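Local coordinates for SspB protein (Streptomyces clavuligerus, PDB 6JUF), which probably acts as a metal-dependent DNA-cutting enzyme of the phosphorothioation-sensing Ssp anti-phage defence system, at residues E39-D44 with A59-S64; S119-T124 with C238-A243; W131-H136 with Q150-H155. All blocks are in the same frame, centred on the assembly; numbering follows the deposited sequence.

In the fold
Interaction 1 lies nearest to Glu18, a magnesium ligand seen for this protein although no metal is bound to this chain; the side chains of Arg61 and Glu18 are about 9 Å apart. Its helix reaches interaction 3 directly, Trp63 CH2 lying 3.7 Å from Trp131 CZ2, although the centres of the two contacts are 27 Å apart. Interaction 3 packs two helices of one probable winged-helix unit. Interaction 2 ties the loop before that unit to the first helix of a second probable one, and the excursion between its segments contains interaction 3. Nearest atoms of interactions 2 and 3 are about 5 Å apart, without touching.

Interaction 1 of 3, residues E39-D44 with A59-S64; sequences EAFLAD and AMRYWS
Phe41 of the loop after helix 24-34 lies against Arg61 of helix 57-66, a CH-pi contact that fastens a loop to a helix within the DUF4007 fold. The arginine shows how one long side chain can serve an apolar neighbour with its stem and polar ones with its end. Its CB stands over a face of the Phe41 ring, 3.7 Å from the centroid and 18° off the normal. With CG turned anti to the backbone N (chi1 176°) and the chain extended as far as NE, the stem runs across the ring and leaves it at the CB end of the phenylalanine: Arg61 CG approaches Phe41 CD2 at 3.7 Å, and Arg61 CD comes to 3.9 Å from Phe41 CB. One face of the ring is thus covered by the arginine's backbone CA and its methylenes, while the guanidinium lies beyond it, its plane only 14° from that of the ring. There NE makes a salt bridge with Glu72, and Arg61 NH1 meets Leu42 CD2 obliquely at 3.6 Å.

Met60 CG adds to the apolar contact, reaching Phe41 CE1 obliquely at 4.1 Å. Ala30 and Leu50, from helices 24-34 and 46-50, also touch Phe41, so the ring is buried where several helices meet. The loop that presents it is itself tightly turned, Glu39 O accepting from both Leu42 N and Ala43 N.

The polar link between the segments is made through solvent. A water in the plane of the guanidinium, at its edge, accepts from Arg61 NH1 at 3.0 Å. The same water donates to the backbone carbonyl of the very residue whose ring carries the stem, its oxygen 2.9 Å from Phe41 O.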
loop_
_atom_site.group_PDB
_atom_site.type_symbol
_atom_site.label_atom_id
_atom_site.label_comp_id
_atom_site.label_asym_id
_atom_site.label_seq_id
_atom_site.Cartn_x
_atom_site.Cartn_y
_atom_site.Cartn_z
ATOM N N GLU B 39 10.488 -23.001 11.188
ATOM C CA GLU B 39 11.312 -22.255 12.156
ATOM C C GLU B 39 11.661 -20.879 11.622
ATOM O O GLU B 39 12.578 -20.227 12.121
ATOM C CB GLU B 39 12.566 -23.080 12.594
ATOM C CG GLU B 39 12.144 -24.440 13.172
ATOM C CD GLU B 39 13.287 -25.361 13.546
ATOM O OE1 GLU B 39 13.461 -26.433 12.913
ATOM O OE2 GLU B 39 13.985 -25.038 14.542
ATOM N N ALA B 40 10.913 -20.385 10.628
ATOM C CA ALA B 40 11.269 -19.105 10.019
ATOM C C ALA B 40 11.369 -17.902 10.988
ATOM O O ALA B 40 12.219 -17.015 10.784
ATOM C CB ALA B 40 10.281 -18.766 8.896
ATOM N N PHE B 41 10.552 -17.888 12.028
ATOM C CA PHE B 41 10.577 -16.785 13.008
ATOM C C PHE B 41 11.425 -17.093 14.232
ATOM O O PHE B 41 11.603 -16.213 15.091
ATOM C CB PHE B 41 9.154 -16.424 13.467
ATOM C CG PHE B 41 8.209 -16.173 12.339
ATOM C CD1 PHE B 41 8.333 -14.999 11.586
ATOM C CD2 PHE B 41 7.159 -17.048 12.067
ATOM C CE1 PHE B 41 7.477 -14.764 10.511
ATOM C CE2 PHE B 41 6.308 -16.829 10.990
ATOM C CZ PHE B 41 6.460 -15.675 10.233
ATOM N N LEU B 42 12.039 -18.269 14.275
ATOM C CA LEU B 42 12.807 -18.674 15.473
ATOM C C LEU B 42 14.280 -18.788 15.168
ATOM O O LEU B 42 15.112 -18.791 16.100
ATOM C CB LEU B 42 12.287 -20.031 15.920
ATOM C CG LEU B 42 10.858 -19.979 16.455
ATOM C CD1 LEU B 42 10.424 -21.424 16.575
ATOM C CD2 LEU B 42 10.719 -19.232 17.761
ATOM N N ALA B 43 14.607 -18.925 13.873
ATOM C CA ALA B 43 15.999 -19.119 13.458
ATOM C C ALA B 43 16.928 -18.005 13.949
ATOM O O ALA B 43 16.511 -16.851 14.112
ATOM C CB ALA B 43 16.083 -19.249 11.937
ATOM N N ASP B 44 18.186 -18.350 14.231
ATOM C CA ASP B 44 19.155 -17.354 14.613
ATOM C C ASP B 44 19.312 -16.228 13.588
ATOM O O ASP B 44 19.429 -15.060 13.965
ATOM C CB ASP B 44 20.537 -17.967 14.817
ATOM C CG ASP B 44 20.600 -18.892 15.977
ATOM O OD1 ASP B 44 19.684 -18.903 16.843
ATOM O OD2 ASP B 44 21.615 -19.636 16.004
ATOM N N ALA B 59 6.603 -9.162 15.726
ATOM C CA ALA B 59 5.451 -8.456 15.137
ATOM C C ALA B 59 5.076 -9.082 13.791
ATOM O O ALA B 59 3.913 -9.287 13.488
ATOM C CB ALA B 59 5.745 -6.970 15.000
ATOM N N MET B 60 6.081 -9.408 12.988
ATOM C CA MET B 60 5.825 -10.052 11.683
ATOM C C MET B 60 5.139 -11.432 11.857
ATOM O O MET B 60 4.160 -11.737 11.173
ATOM C CB MET B 60 7.150 -10.196 10.929
ATOM C CG MET B 60 7.035 -10.843 9.547
ATOM S SD MET B 60 8.677 -11.070 8.878
ATOM C CE MET B 60 8.394 -10.959 7.118
ATOM N N ARG B 61 5.660 -12.231 12.802
ATOM C CA ARG B 61 5.069 -13.515 13.156
ATOM C C ARG B 61 3.612 -13.350 13.619
ATOM O O ARG B 61 2.707 -14.090 13.158
ATOM C CB ARG B 61 5.942 -14.121 14.264
ATOM C CG ARG B 61 5.435 -15.458 14.867
ATOM C CD ARG B 61 6.336 -15.829 16.045
ATOM N NE ARG B 61 5.841 -16.998 16.714
ATOM C CZ ARG B 61 6.537 -17.631 17.660
ATOM N NH1 ARG B 61 7.761 -17.166 17.980
ATOM N NH2 ARG B 61 6.019 -18.698 18.259
ATOM N N TYR B 62 3.387 -12.371 14.519
ATOM C CA TYR B 62 2.082 -12.078 15.080
ATOM C C TYR B 62 1.060 -11.772 13.961
ATOM O O TYR B 62 -0.032 -12.296 13.932
ATOM C CB TYR B 62 2.175 -10.924 16.111
ATOM C CG TYR B 62 0.781 -10.452 16.474
ATOM C CD1 TYR B 62 0.009 -11.111 17.442
ATOM C CD2 TYR B 62 0.222 -9.339 15.784
ATOM C CE1 TYR B 62 -1.297 -10.704 17.694
ATOM C CE2 TYR B 62 -1.088 -8.921 16.072
ATOM C CZ TYR B 62 -1.832 -9.637 17.033
ATOM O OH TYR B 62 -3.129 -9.254 17.280
ATOM N N TRP B 63 1.467 -10.913 13.036
ATOM C CA TRP B 63 0.535 -10.440 12.000
ATOM C C TRP B 63 0.139 -11.604 11.117
ATOM O O TRP B 63 -1.018 -11.713 10.703
ATOM C CB TRP B 63 1.034 -9.241 11.201
ATOM C CG TRP B 63 0.899 -7.977 11.962
ATOM C CD1 TRP B 63 1.897 -7.078 12.305
ATOM C CD2 TRP B 63 -0.360 -7.409 12.480
ATOM N NE1 TRP B 63 1.352 -6.001 13.037
ATOM C CE2 TRP B 63 0.001 -6.149 13.155
ATOM C CE3 TRP B 63 -1.717 -7.791 12.417
ATOM C CZ2 TRP B 63 -0.961 -5.347 13.785
ATOM C CZ3 TRP B 63 -2.670 -6.961 13.054
ATOM C CH2 TRP B 63 -2.293 -5.784 13.711
ATOM N N SER B 64 1.088 -12.478 10.784
ATOM C CA SER B 64 0.699 -13.666 9.968
ATOM C C SER B 64 -0.332 -14.548 10.690
ATOM O O SER B 64 -1.288 -14.977 10.039
ATOM C CB SER B 64 1.923 -14.521 9.699
ATOM O OG SER B 64 2.608 -13.928 8.618
HETATM O O HOH W 1 9.644 -15.051 16.941
#

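Interaction 2 of 3, residues S119-T124 with C238-A243; sequences SSRPGT and CLDYAA
Arg121 and Asp240 make the one direct polar contact here, a salt bridge between a loop and a helix far apart in sequence. Arg121 NH2 lies 3.0 Å from Asp240 OD1, but the hydrogen bond is bent to 134° and weak, and the guanidinium and carboxylate planes are 37° apart. The carboxylate sits at the guanidinium edge. To get there the arginine folds at chi2 and chi3; several torsions, including chi3 at -22°, lie far from staggered, consistent with strain or with a less certain placement of the chain. This is the close-packed side: Phe307 touches Arg121, Asp240 and Ala243.

Arg121 also opens a type II beta turn ending at Thr124, with Gly123 at its positive-phi position. Helix 231-243 probably begins a winged-helix unit, as the helices and three-stranded sheet that follow it suggest.

The other carboxylate oxygen meets the loop through water rather than directly, although Ser119 and Asp240 are both buried. Ser119 OG and Asp240 OD2 are 4.3 Å apart, a looser gap that two waters span in parallel. Both waters donate to Asp240 OD2, at 2.8 and 2.7 Å, and pair with the serine hydroxyl. Trp115 NE1 supplies OD2 with a further hydrogen bond.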
loop_
_atom_site.group_PDB
_atom_site.type_symbol
_atom_site.label_atom_id
_atom_site.label_comp_id
_atom_site.label_asym_id
_atom_site.label_seq_id
_atom_site.Cartn_x
_atom_site.Cartn_y
_atom_site.Cartn_z
ATOM N N SER B 119 -12.023 -12.297 12.585
ATOM C CA SER B 119 -12.756 -13.580 12.511
ATOM C C SER B 119 -12.578 -14.470 13.736
ATOM O O SER B 119 -11.488 -14.556 14.267
ATOM C CB SER B 119 -12.315 -14.363 11.258
ATOM O OG SER B 119 -13.052 -15.543 11.099
ATOM N N SER B 120 -13.664 -15.136 14.141
ATOM C CA SER B 120 -13.605 -16.078 15.245
ATOM C C SER B 120 -14.637 -17.164 14.947
ATOM O O SER B 120 -15.765 -16.886 14.510
ATOM C CB SER B 120 -13.948 -15.360 16.541
ATOM O OG SER B 120 -13.907 -16.254 17.608
ATOM N N ARG B 121 -14.211 -18.401 15.123
ATOM C CA ARG B 121 -15.132 -19.548 15.048
ATOM C C ARG B 121 -14.581 -20.621 15.969
ATOM O O ARG B 121 -13.423 -20.519 16.404
ATOM C CB ARG B 121 -15.255 -20.044 13.600
ATOM C CG ARG B 121 -14.544 -21.374 13.403
ATOM C CD ARG B 121 -13.506 -21.416 12.290
ATOM N NE ARG B 121 -13.703 -20.395 11.274
ATOM C CZ ARG B 121 -14.637 -20.445 10.340
ATOM N NH1 ARG B 121 -15.451 -21.503 10.283
ATOM N NH2 ARG B 121 -14.773 -19.437 9.459
ATOM N N PRO B 122 -15.376 -21.678 16.258
ATOM C CA PRO B 122 -14.848 -22.702 17.151
ATOM C C PRO B 122 -13.612 -23.333 16.543
ATOM O O PRO B 122 -13.587 -23.735 15.365
ATOM C CB PRO B 122 -16.011 -23.720 17.251
ATOM C CG PRO B 122 -17.237 -22.913 16.931
ATOM C CD PRO B 122 -16.815 -21.862 15.956
ATOM N N GLY B 123 -12.567 -23.373 17.339
ATOM C CA GLY B 123 -11.282 -23.914 16.896
ATOM C C GLY B 123 -10.353 -22.865 16.262
ATOM O O GLY B 123 -9.155 -23.137 16.076
ATOM N N THR B 124 -10.859 -21.667 15.963
ATOM C CA THR B 124 -10.046 -20.549 15.395
ATOM C C THR B 124 -10.489 -19.156 15.845
ATOM O O THR B 124 -11.139 -18.417 15.106
ATOM C CB THR B 124 -9.983 -20.599 13.840
ATOM O OG1 THR B 124 -9.763 -21.933 13.394
ATOM C CG2 THR B 124 -8.857 -19.673 13.261
ATOM N N CYS B 238 -20.986 -12.691 4.985
ATOM C CA CYS B 238 -22.279 -13.105 5.541
ATOM C C CYS B 238 -22.407 -14.630 5.722
ATOM O O CYS B 238 -22.817 -15.130 6.758
ATOM C CB CYS B 238 -23.426 -12.551 4.679
ATOM S SG CYS B 238 -23.606 -10.759 4.742
ATOM N N LEU B 239 -22.015 -15.349 4.661
ATOM C CA LEU B 239 -22.071 -16.817 4.670
ATOM C C LEU B 239 -21.047 -17.425 5.617
ATOM O O LEU B 239 -21.353 -18.392 6.343
ATOM C CB LEU B 239 -21.907 -17.334 3.249
ATOM C CG LEU B 239 -23.100 -17.109 2.318
ATOM C CD1 LEU B 239 -22.595 -17.169 0.843
ATOM C CD2 LEU B 239 -24.254 -18.079 2.558
ATOM N N ASP B 240 -19.840 -16.805 5.644
ATOM C CA ASP B 240 -18.798 -17.272 6.560
ATOM C C ASP B 240 -19.259 -17.080 8.017
ATOM O O ASP B 240 -19.038 -17.929 8.874
ATOM C CB ASP B 240 -17.537 -16.480 6.282
ATOM C CG ASP B 240 -16.321 -16.969 7.057
ATOM O OD1 ASP B 240 -16.029 -18.179 7.036
ATOM O OD2 ASP B 240 -15.663 -16.108 7.689
ATOM N N TYR B 241 -19.942 -15.926 8.256
ATOM C CA TYR B 241 -20.486 -15.652 9.594
ATOM C C TYR B 241 -21.507 -16.731 9.995
ATOM O O TYR B 241 -21.455 -17.298 11.088
ATOM C CB TYR B 241 -21.077 -14.241 9.675
ATOM C CG TYR B 241 -21.522 -13.923 11.072
ATOM C CD1 TYR B 241 -20.557 -13.520 12.045
ATOM C CD2 TYR B 241 -22.846 -14.056 11.471
ATOM C CE1 TYR B 241 -20.985 -13.264 13.347
ATOM C CE2 TYR B 241 -23.246 -13.819 12.779
ATOM C CZ TYR B 241 -22.305 -13.414 13.701
ATOM O OH TYR B 241 -22.661 -13.180 14.989
ATOM N N ALA B 242 -22.447 -17.018 9.083
ATOM C CA ALA B 242 -23.442 -18.044 9.318
ATOM C C ALA B 242 -22.801 -19.402 9.626
ATOM O O ALA B 242 -23.265 -20.153 10.483
ATOM C CB ALA B 242 -24.380 -18.119 8.121
ATOM N N ALA B 243 -21.723 -19.702 8.892
ATOM C CA ALA B 243 -20.974 -20.944 9.015
ATOM C C ALA B 243 -20.363 -21.206 10.407
ATOM O O ALA B 243 -20.037 -22.318 10.721
ATOM C CB ALA B 243 -19.909 -21.032 7.939
HETATM O O HOH W 2 -15.898 -15.660 10.415
HETATM O O HOH W 3 -13.060 -16.240 8.377
#

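Interaction 3 of 3, residues W131-H136 with Q150-H155; sequences WYVAFH and QVIVRH
Val133 reaches from helix 129-137 against a patch on helix 145-159 formed by Val151, Ile152 and His155, and the turn of its two methyls gives CG1 most of the contact. Set anti to the backbone N (chi1 176°), Val133 CG1 lies 3.7 Å from Ile152 CG1 and 4.0 Å from Val151 CG1. The second methyl, Val133 CG2, approaches His155 CB at 4.1 Å. Even the branch point takes part, since Val133 CB is 3.8 Å from Ile152 CG1.

On the receiving helix the isoleucine offers its longer branch. CG1 lies beside the backbone N (chi1 -63°), which brings this methylene against the valine. On Val151 it is likewise CG1, and not the other methyl, that touches Val133 CG1.

The two helices are the first and second of what is probably a winged-helix unit: helix 129-137, strand 142-144, helix 145-159, helix 166-180, and then the strands that complete a three-stranded antiparallel sheet. Here the local axes pass 9.7 Å apart at 113°, a steep crossing; of the 131-136 segment, Val133 alone makes side-chain contacts within 4.5 Å, with three residues of the other helix. Ile152 also touches Ile169 of the third helix, and Leu6, from the N-terminal helix 5-9, covers both Val133 and His155.

The imidazole closes one end of the patch. His155 ND1 lies 4.0 Å from Val133 CG1, with the methyl meeting the ring obliquely. The same nitrogen is turned back toward its own helix, where it donates a long, weak hydrogen bond to the carbonyl one turn earlier, His155 ND1 to Val151 O at 3.5 Å.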
loop_
_atom_site.group_PDB
_atom_site.type_symbol
_atom_site.label_atom_id
_atom_site.label_comp_id
_atom_site.label_asym_id
_atom_site.label_seq_id
_atom_site.Cartn_x
_atom_site.Cartn_y
_atom_site.Cartn_z
ATOM N N TRP B 131 -9.045 -5.124 18.776
ATOM C CA TRP B 131 -9.802 -4.845 17.527
ATOM C C TRP B 131 -11.221 -5.343 17.596
ATOM O O TRP B 131 -12.160 -4.650 17.151
ATOM C CB TRP B 131 -9.122 -5.557 16.345
ATOM C CG TRP B 131 -7.944 -4.780 15.740
ATOM C CD1 TRP B 131 -7.919 -4.214 14.491
ATOM C CD2 TRP B 131 -6.597 -4.578 16.302
ATOM N NE1 TRP B 131 -6.671 -3.667 14.211
ATOM C CE2 TRP B 131 -5.840 -3.840 15.301
ATOM C CE3 TRP B 131 -5.952 -4.941 17.510
ATOM C CZ2 TRP B 131 -4.507 -3.460 15.508
ATOM C CZ3 TRP B 131 -4.637 -4.540 17.721
ATOM C CH2 TRP B 131 -3.925 -3.800 16.767
ATOM N N TYR B 132 -11.393 -6.554 18.106
ATOM C CA TYR B 132 -12.744 -7.120 18.296
ATOM C C TYR B 132 -13.621 -6.208 19.202
ATOM O O TYR B 132 -14.743 -5.888 18.852
ATOM C CB TYR B 132 -12.689 -8.580 18.825
ATOM C CG TYR B 132 -14.074 -9.180 18.771
ATOM C CD1 TYR B 132 -14.971 -9.032 19.844
ATOM C CD2 TYR B 132 -14.476 -9.940 17.662
ATOM C CE1 TYR B 132 -16.245 -9.589 19.777
ATOM C CE2 TYR B 132 -15.763 -10.471 17.585
ATOM C CZ TYR B 132 -16.631 -10.271 18.626
ATOM O OH TYR B 132 -17.877 -10.808 18.557
ATOM N N VAL B 133 -13.098 -5.730 20.330
ATOM C CA VAL B 133 -13.872 -4.781 21.165
ATOM C C VAL B 133 -14.199 -3.529 20.342
ATOM O O VAL B 133 -15.336 -3.070 20.320
ATOM C CB VAL B 133 -13.082 -4.361 22.437
ATOM C CG1 VAL B 133 -13.911 -3.295 23.220
ATOM C CG2 VAL B 133 -12.853 -5.582 23.331
ATOM N N ALA B 134 -13.175 -2.942 19.676
ATOM C CA ALA B 134 -13.333 -1.636 18.996
ATOM C C ALA B 134 -14.432 -1.719 17.945
ATOM O O ALA B 134 -15.270 -0.847 17.845
ATOM C CB ALA B 134 -12.014 -1.131 18.353
ATOM N N PHE B 135 -14.406 -2.776 17.143
ATOM C CA PHE B 135 -15.424 -2.915 16.078
ATOM C C PHE B 135 -16.742 -3.475 16.566
ATOM O O PHE B 135 -17.809 -3.007 16.050
ATOM C CB PHE B 135 -14.887 -3.742 14.909
ATOM C CG PHE B 135 -13.929 -2.966 14.042
ATOM C CD1 PHE B 135 -14.393 -2.326 12.906
ATOM C CD2 PHE B 135 -12.577 -2.843 14.387
ATOM C CE1 PHE B 135 -13.525 -1.578 12.093
ATOM C CE2 PHE B 135 -11.709 -2.113 13.565
ATOM C CZ PHE B 135 -12.176 -1.435 12.463
ATOM N N HIS B 136 -16.730 -4.459 17.475
ATOM C CA HIS B 136 -17.951 -5.251 17.736
ATOM C C HIS B 136 -18.596 -5.049 19.094
ATOM O O HIS B 136 -19.772 -5.348 19.249
ATOM C CB HIS B 136 -17.612 -6.729 17.547
ATOM C CG HIS B 136 -17.318 -7.077 16.104
ATOM N ND1 HIS B 136 -18.222 -6.887 15.133
ATOM C CD2 HIS B 136 -16.221 -7.667 15.509
ATOM C CE1 HIS B 136 -17.730 -7.277 13.941
ATOM N NE2 HIS B 136 -16.488 -7.767 14.159
ATOM N N GLN B 150 -10.365 2.553 27.839
ATOM C CA GLN B 150 -11.173 2.194 29.036
ATOM C C GLN B 150 -12.235 1.127 28.739
ATOM O O GLN B 150 -12.470 0.203 29.550
ATOM C CB GLN B 150 -11.762 3.455 29.698
ATOM C CG GLN B 150 -10.672 4.226 30.441
ATOM C CD GLN B 150 -9.871 3.356 31.429
ATOM O OE1 GLN B 150 -8.613 3.276 31.361
ATOM N NE2 GLN B 150 -10.590 2.717 32.375
ATOM N N VAL B 151 -12.852 1.202 27.557
ATOM C CA VAL B 151 -13.801 0.172 27.175
ATOM C C VAL B 151 -13.144 -1.201 27.043
ATOM O O VAL B 151 -13.666 -2.188 27.523
ATOM C CB VAL B 151 -14.627 0.581 25.942
ATOM C CG1 VAL B 151 -15.600 -0.540 25.539
ATOM C CG2 VAL B 151 -15.444 1.782 26.323
ATOM N N ILE B 152 -11.969 -1.238 26.415
ATOM C CA ILE B 152 -11.278 -2.506 26.291
ATOM C C ILE B 152 -10.888 -3.052 27.683
ATOM O O ILE B 152 -11.078 -4.216 27.934
ATOM C CB ILE B 152 -10.053 -2.425 25.380
ATOM C CG1 ILE B 152 -10.501 -2.051 23.956
ATOM C CG2 ILE B 152 -9.322 -3.747 25.404
ATOM C CD1 ILE B 152 -9.411 -1.447 23.091
ATOM N N VAL B 153 -10.382 -2.167 28.557
ATOM C CA VAL B 153 -10.013 -2.564 29.930
ATOM C C VAL B 153 -11.228 -3.230 30.614
ATOM O O VAL B 153 -11.086 -4.250 31.238
ATOM C CB VAL B 153 -9.556 -1.365 30.760
ATOM C CG1 VAL B 153 -9.558 -1.650 32.283
ATOM C CG2 VAL B 153 -8.214 -0.859 30.245
ATOM N N ARG B 154 -12.416 -2.613 30.483
ATOM C CA ARG B 154 -13.628 -3.120 31.115
ATOM C C ARG B 154 -13.889 -4.554 30.656
ATOM O O ARG B 154 -14.143 -5.443 31.466
ATOM C CB ARG B 154 -14.789 -2.155 30.817
ATOM C CG ARG B 154 -16.080 -2.405 31.596
ATOM C CD ARG B 154 -17.217 -1.495 31.109
ATOM N NE ARG B 154 -17.983 -2.105 30.002
ATOM C CZ ARG B 154 -18.915 -3.059 30.154
ATOM N NH1 ARG B 154 -19.213 -3.541 31.357
ATOM N NH2 ARG B 154 -19.560 -3.539 29.106
ATOM N N HIS B 155 -13.812 -4.774 29.330
ATOM C CA HIS B 155 -14.039 -6.095 28.754
ATOM C C HIS B 155 -12.985 -7.119 29.154
ATOM O O HIS B 155 -13.278 -8.283 29.450
ATOM C CB HIS B 155 -14.173 -5.995 27.212
ATOM C CG HIS B 155 -15.575 -5.716 26.787
ATOM N ND1 HIS B 155 -16.014 -4.480 26.430
ATOM C CD2 HIS B 155 -16.671 -6.542 26.766
ATOM C CE1 HIS B 155 -17.336 -4.532 26.184
ATOM N NE2 HIS B 155 -17.738 -5.793 26.400
#